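Local atomic coordinates of protein-glutamine gamma-glutamyltransferase 2 (Pagrus major, PDB entry 1G0D), a protein that probably catalyses the calcium-dependent cross-linking of peptide-bound glutamine to protein lysines or to small primary amines, with release of ammonia. Residues 582-587 against 668-673; 246-251 against 662-667. All blocks are in the same frame, centred on the assembly; numbering follows the deposited sequence.

Contact 1. Residues 582-587 against 668-673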
loop_
_atom_site.group_PDB
_atom_site.type_symbol
_atom_site.label_atom_id
_atom_site.label_comp_id
_atom_site.label_asym_id
_atom_site.label_seq_id
_atom_site.Cartn_x
_atom_site.Cartn_y
_atom_site.Cartn_z
ATOM N N LEU A 582 -21.883 5.922 -0.258
ATOM C CA LEU A 582 -22.718 6.320 -1.386
ATOM C C LEU A 582 -21.824 6.323 -2.637
ATOM O O LEU A 582 -20.770 6.968 -2.638
ATOM C CB LEU A 582 -23.317 7.713 -1.129
ATOM C CG LEU A 582 -24.594 7.930 -0.299
ATOM C CD1 LEU A 582 -24.763 6.877 0.706
ATOM C CD2 LEU A 582 -24.507 9.224 0.421
ATOM N N SER A 583 -22.253 5.624 -3.697
ATOM C CA SER A 583 -21.461 5.487 -4.933
ATOM C C SER A 583 -21.337 6.665 -5.878
ATOM O O SER A 583 -22.206 7.515 -5.918
ATOM C CB SER A 583 -21.948 4.278 -5.763
ATOM O OG SER A 583 -23.352 4.083 -5.761
ATOM N N THR A 584 -20.241 6.708 -6.639
ATOM C CA THR A 584 -20.036 7.753 -7.641
ATOM C C THR A 584 -20.163 7.032 -8.988
ATOM O O THR A 584 -19.988 5.814 -9.068
ATOM C CB THR A 584 -18.663 8.425 -7.535
ATOM O OG1 THR A 584 -17.665 7.435 -7.271
ATOM C CG2 THR A 584 -18.662 9.464 -6.410
ATOM N N PRO A 585 -20.476 7.762 -10.063
ATOM C CA PRO A 585 -20.597 7.011 -11.316
ATOM C C PRO A 585 -19.279 6.383 -11.704
ATOM O O PRO A 585 -18.226 6.869 -11.294
ATOM C CB PRO A 585 -21.071 8.055 -12.329
ATOM C CG PRO A 585 -20.685 9.395 -11.740
ATOM C CD PRO A 585 -20.694 9.210 -10.242
ATOM N N GLU A 586 -19.347 5.297 -12.475
ATOM C CA GLU A 586 -18.158 4.602 -12.944
ATOM C C GLU A 586 -17.763 4.970 -14.365
ATOM O O GLU A 586 -18.486 4.679 -15.313
ATOM C CB GLU A 586 -18.335 3.106 -12.881
ATOM C CG GLU A 586 -16.982 2.439 -12.919
ATOM C CD GLU A 586 -17.027 0.999 -13.365
ATOM O OE1 GLU A 586 -18.089 0.345 -13.152
ATOM O OE2 GLU A 586 -15.988 0.537 -13.920
ATOM N N LEU A 587 -16.588 5.574 -14.501
ATOM C CA LEU A 587 -16.096 6.019 -15.798
ATOM C C LEU A 587 -16.061 4.900 -16.820
ATOM O O LEU A 587 -15.741 3.762 -16.490
ATOM C CB LEU A 587 -14.683 6.647 -15.670
ATOM C CG LEU A 587 -14.487 7.835 -14.701
ATOM C CD1 LEU A 587 -13.084 8.475 -14.850
ATOM C CD2 LEU A 587 -15.573 8.862 -14.983
ATOM N N ASP A 668 -15.892 20.193 -8.473
ATOM C CA ASP A 668 -16.292 20.855 -7.223
ATOM C C ASP A 668 -17.309 20.041 -6.431
ATOM O O ASP A 668 -17.117 19.808 -5.240
ATOM C CB ASP A 668 -16.873 22.258 -7.492
ATOM C CG ASP A 668 -18.077 22.232 -8.417
ATOM O OD1 ASP A 668 -18.756 23.276 -8.520
ATOM O OD2 ASP A 668 -18.346 21.186 -9.048
ATOM N N ARG A 669 -18.362 19.588 -7.103
ATOM C CA ARG A 669 -19.407 18.824 -6.466
ATOM C C ARG A 669 -19.309 17.308 -6.611
ATOM O O ARG A 669 -19.952 16.575 -5.845
ATOM C CB ARG A 669 -20.754 19.307 -6.982
ATOM C CG ARG A 669 -20.895 20.814 -6.898
ATOM C CD ARG A 669 -21.207 21.269 -5.480
ATOM N NE ARG A 669 -22.645 21.437 -5.316
ATOM C CZ ARG A 669 -23.461 20.471 -4.898
ATOM N NH1 ARG A 669 -24.777 20.699 -4.773
ATOM N NH2 ARG A 669 -22.956 19.273 -4.586
ATOM N N LEU A 670 -18.541 16.827 -7.594
ATOM C CA LEU A 670 -18.358 15.372 -7.787
ATOM C C LEU A 670 -16.900 15.026 -7.626
ATOM O O LEU A 670 -16.050 15.419 -8.453
ATOM C CB LEU A 670 -18.786 14.912 -9.164
ATOM C CG LEU A 670 -19.830 13.798 -9.254
ATOM C CD1 LEU A 670 -19.467 12.884 -10.392
ATOM C CD2 LEU A 670 -19.955 13.043 -7.982
ATOM N N LYS A 671 -16.617 14.291 -6.552
ATOM C CA LYS A 671 -15.259 13.908 -6.261
ATOM C C LYS A 671 -15.190 12.416 -6.082
ATOM O O LYS A 671 -16.211 11.792 -5.755
ATOM C CB LYS A 671 -14.775 14.595 -4.969
ATOM C CG LYS A 671 -15.238 16.032 -4.763
ATOM C CD LYS A 671 -14.784 16.600 -3.422
ATOM C CE LYS A 671 -13.997 17.886 -3.627
ATOM N NZ LYS A 671 -13.227 17.877 -4.935
ATOM N N ASP A 672 -13.983 11.861 -6.296
ATOM C CA ASP A 672 -13.734 10.436 -6.112
ATOM C C ASP A 672 -14.411 9.644 -7.239
ATOM O O ASP A 672 -15.231 8.753 -7.011
ATOM C CB ASP A 672 -14.275 10.040 -4.715
ATOM C CG ASP A 672 -13.561 8.849 -4.091
ATOM O OD1 ASP A 672 -14.246 8.039 -3.426
ATOM O OD2 ASP A 672 -12.333 8.726 -4.245
ATOM N N VAL A 673 -14.108 9.986 -8.479
ATOM C CA VAL A 673 -14.708 9.251 -9.584
ATOM C C VAL A 673 -13.625 8.533 -10.424
ATOM O O VAL A 673 -12.758 9.183 -11.020
ATOM C CB VAL A 673 -15.548 10.207 -10.476
ATOM C CG1 VAL A 673 -16.185 9.425 -11.600
ATOM C CG2 VAL A 673 -16.614 10.894 -9.633
#
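Apolar packing reinforced by one hydrogen bond joins the chain entering the C-terminal immunoglobulin-like domain, 582-587, to 668-673, a loop running into the first residue of strand 673-682. T584 carries the polar part: its OG1 donates to the carbonyl O of D672 at 2.8 Å, with a C=O...OG1 angle of 155° and the donor tilted only 19° from the carbonyl plane. With chi1 at 41°, OG1 sits between the backbone N and carbonyl carbon of T584, while CG2 swings beside N and rests 3.4 Å from the O of K671. V673 also packs here, its CG2 3.8 Å from CB of T584. Next along the chain, the CG-CD edge of the P585 ring meets the CD1 branch of L670, CD lying 3.9 Å from CD1. V673 and L587 cross at about a right angle; CG1 of V673, anti to its own backbone N, reaches CD2 of L587 at 3.5 Å and also packs on the O of P585. The carboxylate of D672 forms a salt bridge with R171. P585, L587 and L670 all rest on F607 of strand 601-608, and L587 and V673 also touch strand 659-666, through V663 and F665 respectively.

Contact 2. Residues 246-251 against 662-667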
loop_
_atom_site.group_PDB
_atom_site.type_symbol
_atom_site.label_atom_id
_atom_site.label_comp_id
_atom_site.label_asym_id
_atom_site.label_seq_id
_atom_site.Cartn_x
_atom_site.Cartn_y
_atom_site.Cartn_z
ATOM N N PRO A 246 -5.674 13.065 -1.124
ATOM C CA PRO A 246 -5.294 11.651 -1.177
ATOM C C PRO A 246 -6.146 10.763 -2.081
ATOM O O PRO A 246 -5.629 9.876 -2.751
ATOM C CB PRO A 246 -5.372 11.218 0.282
ATOM C CG PRO A 246 -5.044 12.434 1.024
ATOM C CD PRO A 246 -5.747 13.537 0.269
ATOM N N TYR A 247 -7.448 10.997 -2.109
ATOM C CA TYR A 247 -8.338 10.164 -2.911
ATOM C C TYR A 247 -8.194 10.378 -4.430
ATOM O O TYR A 247 -8.844 9.696 -5.233
ATOM C CB TYR A 247 -9.784 10.402 -2.461
ATOM C CG TYR A 247 -10.330 11.686 -2.991
ATOM C CD1 TYR A 247 -10.205 12.864 -2.265
ATOM C CD2 TYR A 247 -10.904 11.749 -4.261
ATOM C CE1 TYR A 247 -10.627 14.088 -2.791
ATOM C CE2 TYR A 247 -11.328 12.959 -4.801
ATOM C CZ TYR A 247 -11.184 14.133 -4.061
ATOM O OH TYR A 247 -11.591 15.342 -4.597
ATOM N N ARG A 248 -7.321 11.309 -4.811
ATOM C CA ARG A 248 -7.083 11.638 -6.212
ATOM C C ARG A 248 -6.098 10.710 -6.921
ATOM O O ARG A 248 -6.250 10.416 -8.089
ATOM C CB ARG A 248 -6.517 13.070 -6.334
ATOM C CG ARG A 248 -7.529 14.212 -6.267
ATOM C CD ARG A 248 -8.141 14.506 -7.612
ATOM N NE ARG A 248 -7.783 15.825 -8.128
ATOM C CZ ARG A 248 -7.640 16.084 -9.426
ATOM N NH1 ARG A 248 -7.315 17.301 -9.815
ATOM N NH2 ARG A 248 -7.800 15.115 -10.339
ATOM N N TRP A 249 -5.063 10.277 -6.227
ATOM C CA TRP A 249 -4.057 9.472 -6.872
ATOM C C TRP A 249 -4.474 8.104 -7.351
ATOM O O TRP A 249 -5.162 7.366 -6.652
ATOM C CB TRP A 249 -2.849 9.312 -5.964
ATOM C CG TRP A 249 -2.401 10.543 -5.209
ATOM C CD1 TRP A 249 -2.579 10.760 -3.880
ATOM C CD2 TRP A 249 -1.521 11.589 -5.666
ATOM N NE1 TRP A 249 -1.868 11.853 -3.474
ATOM C CE2 TRP A 249 -1.203 12.391 -4.540
ATOM C CE3 TRP A 249 -0.967 11.928 -6.909
ATOM C CZ2 TRP A 249 -0.346 13.518 -4.608
ATOM C CZ3 TRP A 249 -0.107 13.049 -6.979
ATOM C CH2 TRP A 249 0.192 13.826 -5.826
ATOM N N THR A 250 -4.023 7.762 -8.556
ATOM C CA THR A 250 -4.303 6.448 -9.135
ATOM C C THR A 250 -3.015 5.630 -9.254
ATOM O O THR A 250 -3.025 4.524 -9.784
ATOM C CB THR A 250 -4.929 6.575 -10.517
ATOM O OG1 THR A 250 -4.358 7.689 -11.224
ATOM C CG2 THR A 250 -6.406 6.791 -10.360
ATOM N N GLY A 251 -1.912 6.183 -8.735
ATOM C CA GLY A 251 -0.622 5.515 -8.792
ATOM C C GLY A 251 0.512 6.137 -7.989
ATOM O O GLY A 251 0.443 7.291 -7.588
ATOM N N LEU A 662 -5.653 3.689 -16.155
ATOM C CA LEU A 662 -6.353 4.221 -14.980
ATOM C C LEU A 662 -6.787 5.682 -15.156
ATOM O O LEU A 662 -6.074 6.509 -15.733
ATOM C CB LEU A 662 -5.465 4.103 -13.729
ATOM C CG LEU A 662 -5.210 2.741 -13.086
ATOM C CD1 LEU A 662 -4.638 1.741 -14.070
ATOM C CD2 LEU A 662 -4.217 2.946 -11.997
ATOM N N VAL A 663 -7.984 5.990 -14.675
ATOM C CA VAL A 663 -8.496 7.335 -14.783
ATOM C C VAL A 663 -9.265 7.808 -13.544
ATOM O O VAL A 663 -10.053 7.070 -12.923
ATOM C CB VAL A 663 -9.394 7.464 -16.041
ATOM C CG1 VAL A 663 -9.887 8.876 -16.187
ATOM C CG2 VAL A 663 -8.609 7.070 -17.268
ATOM N N ASP A 664 -8.987 9.062 -13.201
ATOM C CA ASP A 664 -9.612 9.763 -12.106
ATOM C C ASP A 664 -10.332 11.044 -12.600
ATOM O O ASP A 664 -9.863 11.736 -13.503
ATOM C CB ASP A 664 -8.545 10.144 -11.089
ATOM C CG ASP A 664 -9.064 11.101 -10.045
ATOM O OD1 ASP A 664 -9.713 10.640 -9.074
ATOM O OD2 ASP A 664 -8.835 12.322 -10.202
ATOM N N PHE A 665 -11.487 11.340 -12.016
ATOM C CA PHE A 665 -12.230 12.568 -12.341
ATOM C C PHE A 665 -12.618 13.332 -11.075
ATOM O O PHE A 665 -13.229 12.770 -10.147
ATOM C CB PHE A 665 -13.518 12.286 -13.150
ATOM C CG PHE A 665 -14.408 13.512 -13.331
ATOM C CD1 PHE A 665 -14.182 14.424 -14.369
ATOM C CD2 PHE A 665 -15.433 13.789 -12.424
ATOM C CE1 PHE A 665 -14.963 15.600 -14.486
ATOM C CE2 PHE A 665 -16.206 14.952 -12.541
ATOM C CZ PHE A 665 -15.970 15.855 -13.568
ATOM N N ASP A 666 -12.251 14.613 -11.038
ATOM C CA ASP A 666 -12.616 15.468 -9.912
ATOM C C ASP A 666 -13.310 16.749 -10.371
ATOM O O ASP A 666 -13.034 17.289 -11.454
ATOM C CB ASP A 666 -11.412 15.832 -9.036
ATOM C CG ASP A 666 -11.838 16.376 -7.666
ATOM O OD1 ASP A 666 -11.189 17.327 -7.181
ATOM O OD2 ASP A 666 -12.819 15.855 -7.077
ATOM N N SER A 667 -14.210 17.230 -9.523
ATOM C CA SER A 667 -14.968 18.419 -9.828
ATOM C C SER A 667 -15.326 18.985 -8.482
ATOM O O SER A 667 -15.103 18.317 -7.472
ATOM C CB SER A 667 -16.239 18.023 -10.561
ATOM O OG SER A 667 -17.001 17.169 -9.725
#
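The loop 246-251 runs roughly antiparallel to strand 662-666, their end-to-end directions 149° apart, with CA atoms of R248 and D664 6.7 Å from each other. L662, D664 and D666, alternate residues of the strand, direct their side chains at the loop. R248 bends at chi2 and chi3, bringing its guanidinium alongside D664 and D666. NH2 donates to OD2 of D664 at 3.0 Å, the N-H...O angle being 157°; the oxygen lies in the guanidinium plane and is met nearly along its C-O axis, and the two flat groups are close to coplanar. D666 sets its CB over one guanidinium face, its OD1 being a long, purely electrostatic partner of NE. The result is a salt-bridge network joining the catalytic core to the C-terminal immunoglobulin-like domain. K674 extends it, binding OD1 of D664 and the O of Y247. The hydroxyl of Y247 donates to OD2 of D666 at 2.8 Å from above the carboxylate plane, with ring and carboxylate 73° apart, and K671 also binds both groups. At the other end the contact becomes largely apolar: CB of T250 packs against CD2 of L662 at 4.0 Å, and CG2 of T250 lies against CB of D664, while OG1 bonds to E623.

Both contacts involve the C-terminal immunoglobulin-like domain and are partly buried, but contact 1 is chiefly apolar and lies at the domain's entry, whereas contact 2 uses charges to bind the domain to the catalytic core. Their elements are continuous: 662-667 leads directly into 668-673, and F665 pairs with V673 through their backbones. Side chains alternate along strand 659-666, so one face meets contact 1 and the other the core loop. The lysine of 668-673 is shared by both contacts, and the ring of Y247 packs against the backbone of D672. Contact 2 is nearer the chain's centre, with Y247 about 11 Å from the catalytic C272, side chain to side chain.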